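Local coordinates for protein tail lysozyme, putative (Geobacter sulfurreducens, PDB 2IA7) that is of unknown function but probably forms part of a gp25-like baseplate of a phage tail or related machine, with a lysozyme role only putative, at residues Ile34-Ser37 against Ile38-Ile41; Ser65-Asn68 against Thr69-Gly73; Cys57-His60 against Asp61-Phe64. All blocks are in the same frame, centred on the assembly; numbering follows the deposited sequence. Where two conformers were deposited one is given.

Contact 1. Residues Ile34-Ser37 against Ile38-Ile41; sequences IAES and IRII
I34 meets I38 on the inward face of helix 30-42, where I41, a turn further on, is buried too. CG2 of I34 lies 4.1 Å from CD1 of I38, the two branched chains crossing at a slant. In the conformer given for S37, its OG lies 3.5 Å from I41 CD1 and is hydrogen-bonded to E87. The backbone beneath is regular alpha helix: the N-H of I38 reaches the O of I34 at 2.9 Å and nearly straight (172°), and the N-H of I41 reaches the O of S37 at 2.8 Å. I41 runs back beside the acceptor of that last bond: with CG1 anti to the carbonyl carbon (chi1 -64°), its CD1 comes within 3.3 Å of S37 O.

The solvent side is looser. R39 bends at chi3 (-62°) and turns back along the helix, laying one face of its guanidinium over A35 O and E36 CA, while NH1 sits 3.6 Å from A35 CB. E36 stretches outward, and its OE2 stays 4.9 Å from R39 NH2. A water bridges them, donating to OE2 and accepting from NH2 in the guanidinium plane; the charges do not touch, though they probably attract through the water. Nearby, I40 CD1 slants across E36 CG at 4.0 Å.

Elsewhere the buried face is filled by the rest of the fold. I41 rests on A82, L83 and W86 of helix 69-86 and on F55; an alanine here would probably open a gap against these residues and uncover the S37 carbonyl. I38 packs on L83 as well and, with A35, on L124 of strand 120-129 and Y113 of strand 106-115, while I34 touches Y113 and V115, and R39 reaches Y126 of strand 120-129.

Contact 2. Residues Ser65-Asn68 against Thr69-Gly73; sequences SVIN and TTTLG
The side-chain amide of N68 is approached by T70 at its edge and by T71 over one face. T70 OG1 donates to N68 OD1 at 2.7 Å, in the carbonyl plane and on a lone pair. T71 comes in from above: its N-H reaches the same OD1 at 3.0 Å, with the nitrogen 41° out of the carbonyl plane, and its OG1 sits over the amide carbon, 3.3 Å from N68 CG. The OG1 of T71 is also close enough to OD1 for a weak, unsettled bond. A further weak bond runs from T70 N to OD1, and one oxygen thus gathers the T70 hydroxyl and the N-H groups of T70 (weakly) and T71. N68 can do this because its CG stands between the backbone N and the carbonyl carbon (chi1 59°), the crowded position, which swings the amide back over the start of the helix.

This is an N-cap at the beginning of helix 69-86, and N68 with T71 closes it as a capping box: while T71 N gives its proton to the N68 side chain, N68 N returns one to T71 OG1 at 2.9 Å (145°). Four residues along, L72 N bonds to N68 O at 3.2 Å, the helical link.

The residue before the cap adds an apolar fastening, a hydrophobic staple. I67 crosses L72 at about a right angle, CG2 to CD2 3.9 Å, and the same methyl is 4.0 Å from T71 CB. Beyond the two segments, I67 also leans on L130 and T71 on F64, while N68 itself is exposed.

Contact 3. Residues Cys57-His60 against Asp61-Phe64; sequences CGIH and DRVF
G58 and I59 are tied to the residues three ahead by backbone hydrogen bonds. D61 N donates to G58 O at 3.0 Å and R62 N to I59 O at 3.2 Å, the latter with an N-H...O angle of 163°. Both donors stand well above the plane of the carbonyl they use, D61 N by 55°, as is usual in 3-10 winding. A water bridges the exit of the turn, donating to H60 O at 2.9 Å and to R62 O at 3.0 Å.

These i to i+3 bonds make a short 3-10 turn in the loop between helix 30-42 and helix 69-86, after which the chain runs extended through V63 to F64.

The apolar contact is slight. In the conformer given for I59, one of two, CG1 roughly anti to the backbone N (chi1 -157°) and a bend at the second torsion bring CD1 to the edge of the F64 ring, near the ring plane and 4.0 Å from CZ; the same methyl is 4.2 Å from R62 CG.

The polar ends all work outside the turn. D61 OD2 forms a salt bridge with R46, and R62, its chain kinked at chi2, carries its guanidinium to a salt bridge with E78 of helix 69-86. H60 NE2 is hydrogen-bonded to the L42 carbonyl oxygen at the end of helix 30-42.

Contact 1 is the most buried of the three, its inner side chains joining helix 30-42 to the sheet and to helix 69-86, whereas contacts 2 and 3 lie at the surface. All three bear on helix 69-86: contact 1 packs on its later residues, contact 2 caps its start, and contact 3 reaches it by both apolar and charged side chains. Contact 3 touches both of the others, with C57 CB against I41 O and F64 CE1 against T71 CG2, while contacts 1 and 2 stay about 15 Å apart at their nearest atoms. The chemistry follows: mostly apolar isoleucine contacts on the buried face, side-chain hydroxyl and amide bonds at the helix start, and loop charges paired outside contact 3.

Contact 1. Residues Ile34-Ser37 against Ile38-Ile41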
loop_
_atom_site.group_PDB
_atom_site.type_symbol
_atom_site.label_atom_id
_atom_site.label_comp_id
_atom_site.label_asym_id
_atom_site.label_seq_id
_atom_site.Cartn_x
_atom_site.Cartn_y
_atom_site.Cartn_z
ATOM N N ILE A 34 -9.208 -6.722 6.273
ATOM C CA ILE A 34 -8.516 -5.436 6.205
ATOM C C ILE A 34 -7.131 -5.592 5.620
ATOM O O ILE A 34 -6.716 -4.816 4.749
ATOM C CB ILE A 34 -8.474 -4.789 7.597
ATOM C CG1 ILE A 34 -9.872 -4.279 7.930
ATOM C CG2 ILE A 34 -7.444 -3.631 7.638
ATOM C CD1 ILE A 34 -10.006 -3.871 9.390
ATOM N N ALA A 35 -6.368 -6.587 6.095
ATOM C CA ALA A 35 -5.026 -6.817 5.561
ATOM C C ALA A 35 -5.075 -7.131 4.069
ATOM O O ALA A 35 -4.345 -6.547 3.273
ATOM C CB ALA A 35 -4.331 -7.932 6.310
ATOM N N GLU A 36 -6.046 -7.954 3.682
ATOM C CA GLU A 36 -6.247 -8.260 2.268
ATOM C C GLU A 36 -6.637 -7.021 1.460
ATOM O O GLU A 36 -6.149 -6.811 0.370
ATOM C CB GLU A 36 -7.287 -9.357 2.137
ATOM C CG GLU A 36 -7.470 -9.860 0.743
ATOM C CD GLU A 36 -8.527 -10.939 0.686
ATOM O OE1 GLU A 36 -9.700 -10.582 0.593
ATOM O OE2 GLU A 36 -8.170 -12.128 0.767
ATOM N N SER A 37 -7.537 -6.234 2.013
ATOM C CA SER A 37 -7.974 -4.983 1.394
ATOM C C SER A 37 -6.801 -4.004 1.143
ATOM O O SER A 37 -6.658 -3.460 0.045
ATOM C CB SER A 37 -9.046 -4.291 2.244
ATOM O OG SER A 37 -9.351 -3.018 1.681
ATOM N N ILE A 38 -5.954 -3.824 2.146
ATOM C CA ILE A 38 -4.747 -3.049 2.010
ATOM C C ILE A 38 -3.913 -3.555 0.825
ATOM O O ILE A 38 -3.527 -2.772 -0.048
ATOM C CB ILE A 38 -3.883 -3.048 3.273
ATOM C CG1 ILE A 38 -4.604 -2.257 4.379
ATOM C CG2 ILE A 38 -2.558 -2.376 3.012
ATOM C CD1 ILE A 38 -3.975 -2.480 5.780
ATOM N N ARG A 39 -3.740 -4.841 0.740
ATOM C CA ARG A 39 -2.953 -5.385 -0.354
ATOM C C ARG A 39 -3.603 -5.185 -1.700
ATOM O O ARG A 39 -2.926 -4.977 -2.699
ATOM C CB ARG A 39 -2.632 -6.861 -0.111
ATOM C CG ARG A 39 -1.755 -7.107 1.116
ATOM C CD ARG A 39 -1.372 -8.567 1.309
ATOM N NE ARG A 39 -2.461 -9.523 1.545
ATOM C CZ ARG A 39 -2.897 -9.964 2.733
ATOM N NH1 ARG A 39 -2.302 -9.654 3.874
ATOM N NH2 ARG A 39 -3.857 -10.878 2.738
ATOM N N ILE A 40 -4.928 -5.344 -1.759
ATOM C CA ILE A 40 -5.687 -5.090 -2.997
ATOM C C ILE A 40 -5.544 -3.667 -3.446
ATOM O O ILE A 40 -5.248 -3.403 -4.603
ATOM C CB ILE A 40 -7.166 -5.454 -2.848
ATOM C CG1 ILE A 40 -7.338 -6.968 -2.684
ATOM C CG2 ILE A 40 -7.983 -5.001 -4.012
ATOM C CD1 ILE A 40 -8.703 -7.363 -2.137
ATOM N N ILE A 41 -5.736 -2.742 -2.531
ATOM C CA ILE A 41 -5.663 -1.334 -2.876
ATOM C C ILE A 41 -4.314 -0.923 -3.427
ATOM O O ILE A 41 -4.224 -0.290 -4.465
ATOM C CB ILE A 41 -6.004 -0.446 -1.648
ATOM C CG1 ILE A 41 -7.445 -0.672 -1.226
ATOM C CG2 ILE A 41 -5.723 1.049 -1.938
ATOM C CD1 ILE A 41 -7.705 -0.351 0.214
HETATM O O HOH W 1 -5.489 -12.981 1.099
#

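Contact 2. Residues Ser65-Asn68 against Thr69-Gly73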
loop_
_atom_site.group_PDB
_atom_site.type_symbol
_atom_site.label_atom_id
_atom_site.label_comp_id
_atom_site.label_asym_id
_atom_site.label_seq_id
_atom_site.Cartn_x
_atom_site.Cartn_y
_atom_site.Cartn_z
ATOM N N SER A 65 12.981 8.593 -12.612
ATOM C CA SER A 65 14.311 8.662 -13.183
ATOM C C SER A 65 15.287 8.406 -12.079
ATOM O O SER A 65 16.321 7.773 -12.275
ATOM C CB SER A 65 14.592 10.077 -13.719
ATOM O OG SER A 65 13.756 10.415 -14.798
ATOM N N VAL A 66 14.955 8.972 -10.921
ATOM C CA VAL A 66 15.755 8.845 -9.723
ATOM C C VAL A 66 14.827 8.628 -8.539
ATOM O O VAL A 66 13.723 9.182 -8.490
ATOM C CB VAL A 66 16.590 10.115 -9.477
ATOM C CG1 VAL A 66 17.249 10.058 -8.129
ATOM C CG2 VAL A 66 17.638 10.280 -10.577
ATOM N N ILE A 67 15.263 7.818 -7.597
ATOM C CA ILE A 67 14.544 7.717 -6.345
ATOM C C ILE A 67 15.448 8.243 -5.240
ATOM O O ILE A 67 16.403 7.589 -4.839
ATOM C CB ILE A 67 14.073 6.289 -6.094
ATOM C CG1 ILE A 67 13.030 5.930 -7.173
ATOM C CG2 ILE A 67 13.494 6.182 -4.674
ATOM C CD1 ILE A 67 12.864 4.434 -7.360
ATOM N N ASN A 68 15.195 9.493 -4.827
ATOM C CA ASN A 68 15.972 10.044 -3.755
ATOM C C ASN A 68 15.212 9.872 -2.451
ATOM O O ASN A 68 14.120 9.281 -2.418
ATOM C CB ASN A 68 16.436 11.487 -4.079
ATOM C CG ASN A 68 15.288 12.438 -4.342
ATOM O OD1 ASN A 68 14.415 12.605 -3.494
ATOM N ND2 ASN A 68 15.307 13.099 -5.493
ATOM N N THR A 69 15.783 10.381 -1.382
ATOM C CA THR A 69 15.175 10.286 -0.083
ATOM C C THR A 69 13.804 10.996 -0.040
ATOM O O THR A 69 12.882 10.573 0.659
ATOM C CB THR A 69 16.098 10.891 0.961
ATOM O OG1 THR A 69 17.313 10.123 0.997
ATOM C CG2 THR A 69 15.451 10.854 2.343
ATOM N N THR A 70 13.671 12.094 -0.781
ATOM C CA THR A 70 12.379 12.823 -0.794
ATOM C C THR A 70 11.339 12.036 -1.597
ATOM O O THR A 70 10.142 12.052 -1.274
ATOM C CB THR A 70 12.486 14.291 -1.316
ATOM O OG1 THR A 70 12.511 14.309 -2.739
ATOM C CG2 THR A 70 13.716 15.042 -0.779
ATOM N N THR A 71 11.780 11.344 -2.649
ATOM C CA THR A 71 10.910 10.452 -3.394
ATOM C C THR A 71 10.302 9.366 -2.511
ATOM O O THR A 71 9.141 8.977 -2.687
ATOM C CB THR A 71 11.744 9.728 -4.466
ATOM O OG1 THR A 71 12.605 10.683 -5.091
ATOM C CG2 THR A 71 10.843 9.119 -5.522
ATOM N N LEU A 72 11.069 8.819 -1.584
ATOM C CA LEU A 72 10.523 7.800 -0.692
ATOM C C LEU A 72 9.311 8.369 0.035
ATOM O O LEU A 72 8.310 7.659 0.205
ATOM C CB LEU A 72 11.584 7.290 0.298
ATOM C CG LEU A 72 12.740 6.491 -0.321
ATOM C CD1 LEU A 72 13.763 6.177 0.772
ATOM C CD2 LEU A 72 12.340 5.197 -1.034
ATOM N N GLY A 73 9.378 9.626 0.459
ATOM C CA GLY A 73 8.247 10.276 1.088
ATOM C C GLY A 73 7.056 10.430 0.173
ATOM O O GLY A 73 5.920 10.266 0.581
#

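Contact 3. Residues Cys57-His60 against Asp61-Phe64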
loop_
_atom_site.group_PDB
_atom_site.type_symbol
_atom_site.label_atom_id
_atom_site.label_comp_id
_atom_site.label_asym_id
_atom_site.label_seq_id
_atom_site.Cartn_x
_atom_site.Cartn_y
_atom_site.Cartn_z
ATOM N N CYS A 57 -4.136 2.764 -6.304
ATOM C CA CYS A 57 -3.070 3.538 -5.704
ATOM C C CYS A 57 -2.268 4.281 -6.792
ATOM O O CYS A 57 -1.879 3.693 -7.815
ATOM C CB CYS A 57 -2.151 2.628 -4.902
ATOM S SG CYS A 57 -0.768 3.444 -4.131
ATOM N N GLY A 58 -2.042 5.568 -6.587
ATOM C CA GLY A 58 -1.392 6.383 -7.581
ATOM C C GLY A 58 0.052 6.052 -7.866
ATOM O O GLY A 58 0.595 6.527 -8.852
ATOM N N ILE A 59 0.700 5.252 -7.019
ATOM C CA ILE A 59 2.077 4.856 -7.258
ATOM C C ILE A 59 2.271 4.198 -8.636
ATOM O O ILE A 59 3.320 4.385 -9.270
ATOM C CB ILE A 59 2.606 3.937 -6.144
ATOM C CG1 ILE A 59 4.139 4.009 -6.100
ATOM C CG2 ILE A 59 2.071 2.527 -6.302
ATOM C CD1 ILE A 59 4.655 5.452 -5.938
ATOM N N HIS A 60 1.250 3.490 -9.128
ATOM C CA HIS A 60 1.325 2.799 -10.402
ATOM C C HIS A 60 1.363 3.760 -11.587
ATOM O O HIS A 60 1.716 3.336 -12.674
ATOM C CB HIS A 60 0.138 1.822 -10.542
ATOM C CG HIS A 60 0.139 0.736 -9.498
ATOM N ND1 HIS A 60 0.860 -0.430 -9.634
ATOM C CD2 HIS A 60 -0.449 0.673 -8.287
ATOM C CE1 HIS A 60 0.685 -1.181 -8.555
ATOM N NE2 HIS A 60 -0.105 -0.531 -7.721
ATOM N N ASP A 61 0.988 5.028 -11.393
ATOM C CA ASP A 61 1.053 6.030 -12.468
ATOM C C ASP A 61 2.439 6.689 -12.632
ATOM O O ASP A 61 2.677 7.386 -13.609
ATOM C CB ASP A 61 0.025 7.108 -12.231
ATOM C CG ASP A 61 -1.389 6.556 -12.180
ATOM O OD1 ASP A 61 -1.714 5.691 -13.020
ATOM O OD2 ASP A 61 -2.168 6.983 -11.310
ATOM N N ARG A 62 3.344 6.440 -11.696
ATOM C CA ARG A 62 4.592 7.179 -11.626
ATOM C C ARG A 62 5.705 6.498 -12.408
ATOM O O ARG A 62 5.785 5.288 -12.406
ATOM C CB ARG A 62 5.045 7.267 -10.192
ATOM C CG ARG A 62 4.077 7.962 -9.252
ATOM C CD ARG A 62 4.563 9.349 -8.960
ATOM N NE ARG A 62 3.622 10.109 -8.131
ATOM C CZ ARG A 62 3.623 11.447 -8.091
ATOM N NH1 ARG A 62 4.511 12.117 -8.793
ATOM N NH2 ARG A 62 2.749 12.094 -7.341
ATOM N N VAL A 63 6.566 7.298 -13.036
ATOM C CA VAL A 63 7.853 6.822 -13.565
ATOM C C VAL A 63 8.921 7.619 -12.858
ATOM O O VAL A 63 8.762 8.822 -12.690
ATOM C CB VAL A 63 7.972 7.003 -15.084
ATOM C CG1 VAL A 63 9.287 6.404 -15.584
ATOM C CG2 VAL A 63 6.804 6.334 -15.782
ATOM N N PHE A 64 9.967 6.936 -12.387
ATOM C CA PHE A 64 11.039 7.558 -11.622
ATOM C C PHE A 64 12.355 7.452 -12.373
ATOM O O PHE A 64 12.778 6.368 -12.722
ATOM C CB PHE A 64 11.184 6.908 -10.262
ATOM C CG PHE A 64 9.962 7.026 -9.430
ATOM C CD1 PHE A 64 9.666 8.210 -8.770
ATOM C CD2 PHE A 64 9.078 5.976 -9.345
ATOM C CE1 PHE A 64 8.504 8.313 -7.995
ATOM C CE2 PHE A 64 7.926 6.078 -8.569
ATOM C CZ PHE A 64 7.647 7.264 -7.905
HETATM O O HOH W 2 4.013 3.901 -14.317
#